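Local atomic coordinates of putative methyltransferase (Porphyromonas gingivalis, PDB entry 3LL7), a protein that is a putative methyltransferase, presumably transferring a methyl group to a substrate that remains to be identified. Residues V230-G235 against P297-L302; M276-S281 against F307-Y312. All blocks are in the same frame, centred on the assembly; numbering follows the deposited sequence.

In the fold
After the N-terminal helices the chain builds a large mixed sheet. Strand 225-233 of this sheet supplies the first half of contact 1, and the short helix 276-281, right after strand 272-274 of the same sheet, supplies the first half of contact 2. Strand 293-297 then enters a second, seven-stranded sheet. Helix 299-304 follows and closes contact 1 after 61 intervening residues. Helix 307-314 closes contact 2 after 25. The two loops therefore cross instead of nesting. Their centres lie about 17 Å apart. L301 and L302 of contact 1 pack on V310 and F307 of contact 2. Contact 1 ties helix 299-304 to the larger sheet, and contact 2 ties helix 307-314 to the helix after strand 272-274.

Contact 1: V230-G235 against P297-L302; sequences VVAAHG and PHTALL
A300 meets strand 225-233 with its methyl group. A300 CB lies 3.9 Å from A232 CB and the same distance from V230 CG1. V230 and A232 both turn toward the helix, so the two methyls reach A300 from one face of the strand. V230 CG1 also touches A300 O, at 3.6 Å. With chi1 at 178° this branch stands opposite the valine's own backbone N, which carries it to the helix. T299 covers the far end of the strand. T299 OG1 rests 3.7 Å from A232 CB. T299 CG2 touches G235 O at 3.4 Å, just past the end of the strand. The contact is small and mostly apolar, with 226 Å² buried.

H298 occupies the N-cap position of the helix. H298 ND1 accepts a weak bond from A300 N (3.3 Å), which meets the imidazole edge in the ring plane. L301 CD1 lies over one face, displaced toward the ring's rim. L302 N bonds H298 O and closes the first turn.

Further out, V230 and A232 share backbone hydrogen bonds with strand 258-263, and V231 pairs with strand 236-244. V231 and A233 point to the other face, against helix 81-86. Helix 299-304 belongs to the ferredoxin-like region and follows strand 293-297 of the second sheet, so the contact joins the two sheet regions. Strand 225-233 is thus packed between helix 81-86 and helix 299-304.

Contact 2: M276-S281 against F307-Y312; sequences MEEERS and FKTVAY
E279 reaches from helix 276-281 to the N-terminal end of helix 307-314 and binds it with both carboxylate oxygens. E279 OE2 accepts from K308 N at 2.8 Å. The bond is nearly straight (172°) and uses the syn lone pair. OE1 takes two donors from T309. The backbone T309 N comes to E279 OE1 from the syn side at 2.8 Å, and the hydroxyl T309 OG1 donates to E279 OE1 from the anti side at 2.7 Å. Both sit somewhat out of the carboxylate plane. Three bonds thus hold the buried carboxylate and fix its rotation. The bend at chi2 (65°) swings it toward the amides. These donors lie near the N-terminal end of the second helix, where amides commonly lack acceptors within their own helix. The negative charge is probably stabilised by the helix dipole as well.

The two helix segments cross at 76°, with their axes 8.3 Å apart at closest approach. They join the edge of the larger mixed sheet, at strand 272-274, to the ferredoxin-like region. T309 also touches F272 and F274 of that strand.

K308 bends back over the carboxylate. K308 NZ donates to E279 O, 2.9 Å away and in the carbonyl plane, and makes a weak bond to I282 O. The ammonium therefore satisfies main-chain carbonyls. K308 NZ stays 5.1 Å from E279 OE2.

E278 lies across T309 at about a right angle, with E278 OE2 3.6 Å from T309 CG2. Its carboxylate forms a salt bridge with R313 through OE1. Near the end of the first helix, R280 makes a cation-pi contact with W216.

Contact 1: V230-G235 against P297-L302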
ATOM      1  N   VAL A 230       8.247   3.396   1.043  1.00  9.83           N
ATOM      2  CA  VAL A 230       6.902   3.959   0.918  1.00 10.01           C
ATOM      3  C   VAL A 230       6.313   3.351  -0.335  1.00  9.59           C
ATOM      4  O   VAL A 230       6.853   3.555  -1.447  1.00  9.37           O
ATOM      5  CB  VAL A 230       6.927   5.507   0.795  1.00 10.28           C
ATOM      6  CG1 VAL A 230       5.498   6.052   0.607  1.00 10.92           C
ATOM      7  CG2 VAL A 230       7.618   6.105   2.018  1.00 10.13           C
ATOM      8  N   VAL A 231       5.303   2.503  -0.161  1.00  9.43           N
ATOM      9  CA  VAL A 231       4.858   1.671  -1.303  1.00  9.51           C
ATOM     10  C   VAL A 231       3.468   2.075  -1.793  1.00  9.40           C
ATOM     11  O   VAL A 231       2.470   1.932  -1.055  1.00 10.34           O
ATOM     12  CB  VAL A 231       4.871   0.162  -0.921  1.00  9.49           C
ATOM     13  CG1 VAL A 231       4.455  -0.713  -2.110  1.00 11.36           C
ATOM     14  CG2 VAL A 231       6.277  -0.258  -0.394  1.00 10.98           C
ATOM     15  N   ALA A 232       3.398   2.563  -3.028  1.00 10.43           N
ATOM     16  CA  ALA A 232       2.113   2.870  -3.647  1.00 11.89           C
ATOM     17  C   ALA A 232       1.731   1.789  -4.678  1.00 13.59           C
ATOM     18  O   ALA A 232       2.617   1.177  -5.296  1.00 13.29           O
ATOM     19  CB  ALA A 232       2.147   4.234  -4.304  1.00 10.28           C
ATOM     20  N   ALA A 233       0.425   1.561  -4.802  1.00 14.85           N
ATOM     21  CA  ALA A 233      -0.208   0.675  -5.808  1.00 16.97           C
ATOM     22  C   ALA A 233      -1.590   1.242  -6.115  1.00 18.13           C
ATOM     23  O   ALA A 233      -2.242   1.820  -5.236  1.00 17.92           O
ATOM     24  CB  ALA A 233      -0.322  -0.750  -5.280  1.00 17.17           C
ATOM     25  N   HIS A 234      -2.056   1.082  -7.352  1.00 19.50           N
ATOM     26  CA  HIS A 234      -3.402   1.559  -7.744  1.00 20.69           C
ATOM     27  C   HIS A 234      -3.571   3.076  -7.562  1.00 21.15           C
ATOM     28  O   HIS A 234      -4.668   3.562  -7.280  1.00 21.98           O
ATOM     29  CB  HIS A 234      -4.499   0.797  -6.983  1.00 20.94           C
ATOM     30  CG  HIS A 234      -4.356  -0.694  -7.054  1.00 21.63           C
ATOM     31  ND1 HIS A 234      -4.652  -1.417  -8.192  1.00 23.59           N
ATOM     32  CD2 HIS A 234      -3.935  -1.595  -6.135  1.00 22.13           C
ATOM     33  CE1 HIS A 234      -4.423  -2.700  -7.970  1.00 23.23           C
ATOM     34  NE2 HIS A 234      -3.978  -2.834  -6.732  1.00 24.12           N
ATOM     35  N   GLY A 235      -2.472   3.812  -7.708  1.00 21.03           N
ATOM     36  CA  GLY A 235      -2.488   5.258  -7.565  1.00 20.62           C
ATOM     37  C   GLY A 235      -2.405   5.835  -6.158  1.00 20.06           C
ATOM     38  O   GLY A 235      -2.541   7.047  -6.001  1.00 20.81           O
ATOM     39  N   PRO A 297       4.689  14.511  -9.395  1.00  9.56           N
ATOM     40  CA  PRO A 297       5.233  13.299  -8.736  1.00 10.49           C
ATOM     41  C   PRO A 297       4.106  12.401  -8.210  1.00 10.71           C
ATOM     42  O   PRO A 297       3.019  12.902  -7.811  1.00 10.13           O
ATOM     43  CB  PRO A 297       6.053  13.864  -7.559  1.00 10.35           C
ATOM     44  CG  PRO A 297       5.373  15.135  -7.236  1.00 11.02           C
ATOM     45  CD  PRO A 297       4.997  15.722  -8.629  1.00  9.26           C
ATOM     46  N   HIS A 298       4.377  11.094  -8.199  1.00  9.63           N
ATOM     47  CA  HIS A 298       3.395  10.117  -7.697  1.00  9.57           C
ATOM     48  C   HIS A 298       3.229  10.184  -6.177  1.00  9.23           C
ATOM     49  O   HIS A 298       3.993  10.859  -5.474  1.00  8.58           O
ATOM     50  CB  HIS A 298       3.675   8.709  -8.209  1.00  9.84           C
ATOM     51  CG  HIS A 298       5.007   8.145  -7.812  1.00 10.34           C
ATOM     52  ND1 HIS A 298       5.381   7.939  -6.499  1.00 11.66           N
ATOM     53  CD2 HIS A 298       6.022   7.669  -8.570  1.00 12.92           C
ATOM     54  CE1 HIS A 298       6.584   7.385  -6.468  1.00 11.93           C
ATOM     55  NE2 HIS A 298       6.991   7.210  -7.712  1.00 10.20           N
ATOM     56  N   THR A 299       2.223   9.492  -5.664  1.00  8.76           N
ATOM     57  CA  THR A 299       1.850   9.628  -4.256  1.00  8.52           C
ATOM     58  C   THR A 299       2.905   9.134  -3.275  1.00  7.32           C
ATOM     59  O   THR A 299       2.989   9.643  -2.147  1.00  6.27           O
ATOM     60  CB  THR A 299       0.500   8.927  -3.949  1.00  8.59           C
ATOM     61  OG1 THR A 299       0.555   7.538  -4.277  1.00  9.70           O
ATOM     62  CG2 THR A 299      -0.637   9.622  -4.763  1.00 11.47           C
ATOM     63  N   ALA A 300       3.696   8.154  -3.689  1.00  6.33           N
ATOM     64  CA  ALA A 300       4.733   7.614  -2.796  1.00  7.29           C
ATOM     65  C   ALA A 300       5.851   8.644  -2.630  1.00  7.12           C
ATOM     66  O   ALA A 300       6.385   8.812  -1.513  1.00  6.30           O
ATOM     67  CB  ALA A 300       5.284   6.277  -3.325  1.00  6.86           C
ATOM     68  N   LEU A 301       6.212   9.329  -3.713  1.00  7.00           N
ATOM     69  CA  LEU A 301       7.201  10.413  -3.600  1.00  8.20           C
ATOM     70  C   LEU A 301       6.741  11.519  -2.653  1.00  8.15           C
ATOM     71  O   LEU A 301       7.499  11.996  -1.832  1.00  8.36           O
ATOM     72  CB  LEU A 301       7.534  11.033  -4.943  1.00  7.67           C
ATOM     73  CG  LEU A 301       8.645  10.251  -5.641  1.00 14.29           C
ATOM     74  CD1 LEU A 301       8.718  10.688  -7.050  1.00 16.12           C
ATOM     75  CD2 LEU A 301      10.028  10.462  -4.941  1.00 10.80           C
ATOM     76  N   LEU A 302       5.478  11.923  -2.814  1.00  8.39           N
ATOM     77  CA  LEU A 302       4.877  12.933  -1.953  1.00  8.93           C
ATOM     78  C   LEU A 302       4.885  12.528  -0.477  1.00  9.60           C
ATOM     79  O   LEU A 302       5.273  13.316   0.380  1.00  9.36           O
ATOM     80  CB  LEU A 302       3.439  13.233  -2.424  1.00  9.58           C
ATOM     81  CG  LEU A 302       3.320  13.970  -3.764  1.00 13.15           C
ATOM     82  CD1 LEU A 302       1.835  14.006  -4.216  1.00 15.33           C
ATOM     83  CD2 LEU A 302       3.905  15.361  -3.688  1.00 15.47           C
TER

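Contact 2: M276-S281 against F307-Y312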
HETATM    1  N   MSE A 276      16.698  11.658   4.393  1.00  8.29           N
HETATM    2  CA  MSE A 276      16.215  12.929   4.879  1.00 10.37           C
HETATM    3  C   MSE A 276      17.360  13.943   4.916  1.00 10.05           C
HETATM    4  O   MSE A 276      17.134  15.140   4.670  1.00  9.86           O
HETATM    5  CB  MSE A 276      15.587  12.795   6.266  1.00 11.16           C
HETATM    6  CG  MSE A 276      14.187  12.177   6.230  1.00 17.02           C
HETATM    7 SE   MSE A 276      13.030  12.948   4.835  0.75 30.22          SE
HETATM    8  CE  MSE A 276      12.950  14.824   5.301  1.00 25.79           C
ATOM      9  N   GLU A 277      18.573  13.462   5.218  1.00  9.14           N
ATOM     10  CA  GLU A 277      19.760  14.319   5.246  1.00  9.89           C
ATOM     11  C   GLU A 277      19.956  14.973   3.882  1.00  9.74           C
ATOM     12  O   GLU A 277      20.257  16.172   3.799  1.00  8.05           O
ATOM     13  CB  GLU A 277      21.022  13.537   5.612  1.00 10.28           C
ATOM     14  CG  GLU A 277      22.266  14.399   5.609  1.00 12.62           C
ATOM     15  CD  GLU A 277      23.521  13.633   5.927  1.00 16.60           C
ATOM     16  OE1 GLU A 277      23.601  12.432   5.624  1.00 18.96           O
ATOM     17  OE2 GLU A 277      24.444  14.246   6.494  1.00 20.99           O
ATOM     18  N   GLU A 278      19.834  14.165   2.825  1.00  9.27           N
ATOM     19  CA  GLU A 278      19.970  14.676   1.458  1.00  9.35           C
ATOM     20  C   GLU A 278      18.887  15.692   1.187  1.00  8.88           C
ATOM     21  O   GLU A 278      19.180  16.815   0.756  1.00  9.88           O
ATOM     22  CB  GLU A 278      19.920  13.527   0.431  1.00  9.20           C
ATOM     23  CG  GLU A 278      19.929  14.000  -1.027  1.00 10.46           C
ATOM     24  CD  GLU A 278      19.826  12.829  -1.978  1.00 12.75           C
ATOM     25  OE1 GLU A 278      19.392  11.731  -1.523  1.00 12.40           O
ATOM     26  OE2 GLU A 278      20.187  12.993  -3.159  1.00 11.50           O
ATOM     27  N   GLU A 279      17.627  15.328   1.435  1.00  8.75           N
ATOM     28  CA  GLU A 279      16.507  16.261   1.242  1.00  9.24           C
ATOM     29  C   GLU A 279      16.728  17.600   1.936  1.00 10.66           C
ATOM     30  O   GLU A 279      16.467  18.633   1.363  1.00 10.10           O
ATOM     31  CB  GLU A 279      15.188  15.643   1.723  1.00  9.65           C
ATOM     32  CG  GLU A 279      13.923  16.536   1.606  1.00  9.44           C
ATOM     33  CD  GLU A 279      13.494  16.891   0.172  1.00 11.98           C
ATOM     34  OE1 GLU A 279      13.913  16.209  -0.792  1.00 11.52           O
ATOM     35  OE2 GLU A 279      12.674  17.838   0.008  1.00 13.18           O
ATOM     36  N   ARG A 280      17.215  17.552   3.174  1.00 10.57           N
ATOM     37  CA  ARG A 280      17.391  18.785   3.958  1.00 12.36           C
ATOM     38  C   ARG A 280      18.578  19.638   3.508  1.00 11.94           C
ATOM     39  O   ARG A 280      18.533  20.858   3.614  1.00 13.44           O
ATOM     40  CB  ARG A 280      17.564  18.408   5.429  1.00 12.42           C
ATOM     41  CG  ARG A 280      16.224  18.150   6.081  1.00 16.44           C
ATOM     42  CD  ARG A 280      16.311  17.255   7.309  1.00 23.18           C
ATOM     43  NE  ARG A 280      15.005  16.644   7.524  1.00 28.56           N
ATOM     44  CZ  ARG A 280      14.655  15.955   8.602  1.00 31.32           C
ATOM     45  NH1 ARG A 280      15.512  15.790   9.603  1.00 32.60           N
ATOM     46  NH2 ARG A 280      13.432  15.445   8.679  1.00 32.58           N
ATOM     47  N   SER A 281      19.613  18.959   3.007  0.50 11.56           N
ATOM     48  CA  SER A 281      20.909  19.556   2.641  0.50 11.34           C
ATOM     49  C   SER A 281      20.929  20.258   1.282  0.50 10.52           C
ATOM     50  O   SER A 281      21.709  21.179   1.060  0.50 10.48           O
ATOM     51  CB  SER A 281      21.994  18.481   2.645  0.50 10.96           C
ATOM     52  OG  SER A 281      22.020  17.756   1.423  0.50 11.72           O
ATOM     53  N   PHE A 307      10.660  16.204  -1.894  1.00  9.62           N
ATOM     54  CA  PHE A 307      10.187  17.368  -2.674  1.00  9.56           C
ATOM     55  C   PHE A 307      11.320  18.042  -3.462  1.00  9.73           C
ATOM     56  O   PHE A 307      11.201  18.295  -4.691  1.00  9.82           O
ATOM     57  CB  PHE A 307       9.538  18.380  -1.718  1.00 10.56           C
ATOM     58  CG  PHE A 307       8.399  17.806  -0.862  1.00 10.83           C
ATOM     59  CD1 PHE A 307       7.292  17.167  -1.449  1.00 13.75           C
ATOM     60  CD2 PHE A 307       8.428  17.942   0.521  1.00 13.71           C
ATOM     61  CE1 PHE A 307       6.236  16.644  -0.659  1.00  9.80           C
ATOM     62  CE2 PHE A 307       7.379  17.418   1.339  1.00 14.75           C
ATOM     63  CZ  PHE A 307       6.285  16.769   0.734  1.00 13.45           C
ATOM     64  N   LYS A 308      12.412  18.335  -2.762  1.00  9.18           N
ATOM     65  CA  LYS A 308      13.579  18.963  -3.364  1.00  9.05           C
ATOM     66  C   LYS A 308      14.459  17.955  -4.074  1.00  9.54           C
ATOM     67  O   LYS A 308      15.005  18.240  -5.157  1.00  9.04           O
ATOM     68  CB  LYS A 308      14.368  19.711  -2.290  1.00  9.57           C
ATOM     69  CG  LYS A 308      13.566  20.831  -1.661  1.00  9.48           C
ATOM     70  CD  LYS A 308      14.015  21.030  -0.197  1.00 11.57           C
ATOM     71  CE  LYS A 308      15.411  21.504  -0.082  1.00 11.86           C
ATOM     72  NZ  LYS A 308      15.910  21.471   1.368  1.00 10.47           N
ATOM     73  N   THR A 309      14.618  16.766  -3.472  1.00  8.96           N
ATOM     74  CA  THR A 309      15.525  15.773  -4.050  1.00  9.08           C
ATOM     75  C   THR A 309      15.135  15.387  -5.490  1.00  8.12           C
ATOM     76  O   THR A 309      15.999  15.205  -6.334  1.00  8.41           O
ATOM     77  CB  THR A 309      15.608  14.529  -3.151  1.00  8.49           C
ATOM     78  OG1 THR A 309      16.015  14.957  -1.834  1.00 10.22           O
ATOM     79  CG2 THR A 309      16.696  13.570  -3.632  1.00  9.80           C
ATOM     80  N   VAL A 310      13.850  15.281  -5.770  1.00  8.57           N
ATOM     81  CA  VAL A 310      13.443  14.925  -7.133  1.00  9.53           C
ATOM     82  C   VAL A 310      13.969  15.982  -8.120  1.00  9.52           C
ATOM     83  O   VAL A 310      14.499  15.648  -9.185  1.00  8.40           O
ATOM     84  CB  VAL A 310      11.916  14.753  -7.268  1.00 10.47           C
ATOM     85  CG1 VAL A 310      11.517  14.539  -8.769  1.00 12.28           C
ATOM     86  CG2 VAL A 310      11.409  13.582  -6.423  1.00 13.25           C
ATOM     87  N   ALA A 311      13.837  17.274  -7.762  1.00  8.68           N
ATOM     88  CA  ALA A 311      14.262  18.343  -8.691  1.00  9.25           C
ATOM     89  C   ALA A 311      15.799  18.311  -8.898  1.00  8.99           C
ATOM     90  O   ALA A 311      16.311  18.484 -10.019  1.00  8.79           O
ATOM     91  CB  ALA A 311      13.813  19.715  -8.133  1.00  9.23           C
ATOM     92  N   TYR A 312      16.515  18.124  -7.800  1.00  8.32           N
ATOM     93  CA  TYR A 312      17.974  18.123  -7.801  1.00 10.55           C
ATOM     94  C   TYR A 312      18.518  16.894  -8.557  1.00  9.57           C
ATOM     95  O   TYR A 312      19.441  17.040  -9.322  1.00 11.91           O
ATOM     96  CB  TYR A 312      18.504  18.127  -6.343  1.00 11.25           C
ATOM     97  CG  TYR A 312      20.015  18.306  -6.258  1.00 14.01           C
ATOM     98  CD1 TYR A 312      20.586  19.571  -6.426  1.00 20.43           C
ATOM     99  CD2 TYR A 312      20.854  17.225  -6.049  1.00 20.51           C
ATOM    100  CE1 TYR A 312      21.967  19.749  -6.381  1.00 23.48           C
ATOM    101  CE2 TYR A 312      22.247  17.393  -5.976  1.00 21.41           C
ATOM    102  CZ  TYR A 312      22.787  18.659  -6.156  1.00 24.31           C
ATOM    103  OH  TYR A 312      24.158  18.851  -6.106  1.00 27.02           O
TER